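Local coordinates for protein chitinase (Jonesia denitrificans, PDB 5AA7) that probably takes part in chitin breakdown as an endochitinase, of which this chain is the copper-binding lytic polysaccharide monooxygenase domain, at residues 76-81 / 122-127. Residues are numbered along the deposited sequence; the frame is centred on the assembly and turned at random.
Sequences APHNTS and ARWNVS. With CU1 (copper (I) ion), chain C.
The copper site of this monooxygenase domain lies where segment 76-81, a loop that runs into strand 80-87, meets the end of strand 118-126, with H78 set against W124 and V126. H78 gives NE2 to the copper (I) ion at 2.1 Å, and H1 supplies further ligands. Beneath this ligand, CB of H78 lies against CG1 of V126 (3.8 Å), a branched side chain that fills the flank of the histidine. The H78 and W124 rings are nearly parallel, at 26°, but barely overlap. W124 instead works through its edge: its CG stands anti to the backbone N (chi1 168°), which brings the end of the indole up to T80 and A76. There NE1 donates to OG1 of T80 at 2.8 Å, close to the indole plane, while CH2 approaches O of A76 at 3.4 Å. Threonine suits this place because the same OG1 passes its proton to O of H78, chaining the indole to the backbone of the copper ligand. That A76 oxygen also sits over the centre of one face of the H78 ring and accepts from N of H78, closing an inverse gamma turn centred on P77. With only an alanine's methyl group in the tryptophan's place, OG1 of T80 would probably lose its indole donor and a gap would open beside A76 and H78. The backbones join on either side of T80: N of S127 donates to O of N79 at 2.8 Å, nearly straight (174°), and N of S81 to O of N125 at 3.0 Å. T80 and V126 form an antiparallel non-hydrogen-bonded pair. W83 stacks on W124, and F133 meets it from the neighbouring strand. Two histidines, one of them N-terminal, at the surface of a beta-sandwich make up the histidine brace of AA10 lytic polysaccharide monooxygenases.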
loop_
_atom_site.group_PDB
_atom_site.type_symbol
_atom_site.label_atom_id
_atom_site.label_comp_id
_atom_site.label_asym_id
_atom_site.label_seq_id
_atom_site.Cartn_x
_atom_site.Cartn_y
_atom_site.Cartn_z
ATOM N N ALA A 76 10.182 7.967 6.430
ATOM C CA ALA A 76 10.064 9.397 6.678
ATOM C C ALA A 76 8.614 9.658 7.010
ATOM O O ALA A 76 7.785 9.742 6.107
ATOM C CB ALA A 76 10.480 10.196 5.451
ATOM N N PRO A 77 8.297 9.756 8.311
ATOM C CA PRO A 77 6.902 9.838 8.761
ATOM C C PRO A 77 6.319 11.248 8.638
ATOM O O PRO A 77 6.158 11.966 9.629
ATOM C CB PRO A 77 6.993 9.415 10.226
ATOM C CG PRO A 77 8.356 9.912 10.658
ATOM C CD PRO A 77 9.247 9.733 9.442
ATOM N N HIS A 78 5.990 11.637 7.414
ATOM C CA HIS A 78 5.432 12.963 7.166
ATOM C C HIS A 78 4.137 13.216 7.889
ATOM O O HIS A 78 3.344 12.296 8.094
ATOM C CB HIS A 78 5.138 13.128 5.694
ATOM C CG HIS A 78 6.306 12.828 4.838
ATOM N ND1 HIS A 78 7.503 13.494 4.966
ATOM C CD2 HIS A 78 6.469 11.926 3.849
ATOM C CE1 HIS A 78 8.363 13.011 4.092
ATOM N NE2 HIS A 78 7.750 12.070 3.398
ATOM N N ASN A 79 3.910 14.477 8.244
ATOM C CA ASN A 79 2.594 14.870 8.722
ATOM C C ASN A 79 1.541 14.406 7.719
ATOM O O ASN A 79 1.721 14.519 6.502
ATOM C CB ASN A 79 2.526 16.375 8.938
ATOM C CG ASN A 79 3.391 16.820 10.093
ATOM O OD1 ASN A 79 4.607 16.932 9.959
ATOM N ND2 ASN A 79 2.770 17.044 11.246
ATOM N N THR A 80 0.455 13.866 8.253
ATOM C CA THR A 80 -0.476 13.069 7.461
ATOM C C THR A 80 -1.881 13.598 7.637
ATOM O O THR A 80 -2.277 13.970 8.748
ATOM C CB THR A 80 -0.429 11.606 7.942
ATOM O OG1 THR A 80 0.890 11.087 7.726
ATOM C CG2 THR A 80 -1.446 10.734 7.209
ATOM N N SER A 81 -2.638 13.634 6.543
ATOM C CA SER A 81 -4.064 13.915 6.639
ATOM C C SER A 81 -4.805 12.606 6.914
ATOM O O SER A 81 -5.143 12.305 8.062
ATOM C CB SER A 81 -4.566 14.614 5.373
ATOM O OG SER A 81 -4.195 13.888 4.206
ATOM N N ALA A 122 -3.792 0.933 -0.328
ATOM C CA ALA A 122 -3.599 1.861 0.779
ATOM C C ALA A 122 -2.996 3.123 0.194
ATOM O O ALA A 122 -1.943 3.083 -0.454
ATOM C CB ALA A 122 -2.676 1.269 1.823
ATOM N N ARG A 123 -3.687 4.237 0.385
ATOM C CA ARG A 123 -3.250 5.524 -0.119
ATOM C C ARG A 123 -2.976 6.427 1.083
ATOM O O ARG A 123 -3.892 6.782 1.834
ATOM C CB ARG A 123 -4.333 6.111 -1.023
ATOM C CG ARG A 123 -3.957 7.396 -1.732
ATOM C CD ARG A 123 -4.977 7.709 -2.830
ATOM N NE ARG A 123 -6.206 8.294 -2.303
ATOM C CZ ARG A 123 -7.208 8.716 -3.067
ATOM N NH1 ARG A 123 -7.138 8.578 -4.392
ATOM N NH2 ARG A 123 -8.284 9.269 -2.510
ATOM N N TRP A 124 -1.708 6.758 1.278
ATOM C CA TRP A 124 -1.268 7.556 2.418
ATOM C C TRP A 124 -1.143 8.997 1.964
ATOM O O TRP A 124 -0.271 9.322 1.163
ATOM C CB TRP A 124 0.089 7.024 2.895
ATOM C CG TRP A 124 0.818 7.908 3.871
ATOM C CD1 TRP A 124 0.281 8.875 4.681
ATOM C CD2 TRP A 124 2.227 7.900 4.133
ATOM N NE1 TRP A 124 1.272 9.461 5.435
ATOM C CE2 TRP A 124 2.472 8.879 5.121
ATOM C CE3 TRP A 124 3.303 7.141 3.645
ATOM C CZ2 TRP A 124 3.752 9.137 5.617
ATOM C CZ3 TRP A 124 4.574 7.392 4.145
ATOM C CH2 TRP A 124 4.788 8.386 5.116
ATOM N N ASN A 125 -2.018 9.869 2.458
ATOM C CA ASN A 125 -2.019 11.259 2.026
ATOM C C ASN A 125 -1.199 12.150 2.950
ATOM O O ASN A 125 -1.458 12.220 4.154
ATOM C CB ASN A 125 -3.450 11.796 1.954
ATOM C CG ASN A 125 -4.301 11.050 0.962
ATOM O OD1 ASN A 125 -3.992 11.015 -0.235
ATOM N ND2 ASN A 125 -5.389 10.458 1.440
ATOM N N VAL A 126 -0.205 12.828 2.383
ATOM C CA VAL A 126 0.666 13.723 3.148
ATOM C C VAL A 126 -0.020 15.078 3.319
ATOM O O VAL A 126 -0.556 15.624 2.357
ATOM C CB VAL A 126 2.022 13.878 2.433
ATOM C CG1 VAL A 126 2.910 14.882 3.152
ATOM C CG2 VAL A 126 2.717 12.516 2.333
ATOM N N SER A 127 -0.012 15.624 4.533
ATOM C CA SER A 127 -0.813 16.815 4.818
ATOM C C SER A 127 -0.203 18.119 4.328
ATOM O O SER A 127 -0.926 19.104 4.174
ATOM C CB SER A 127 -1.091 16.922 6.316
ATOM O OG SER A 127 0.098 17.196 7.034
HETATM CU CU CU1 C . 8.585 10.693 2.114
#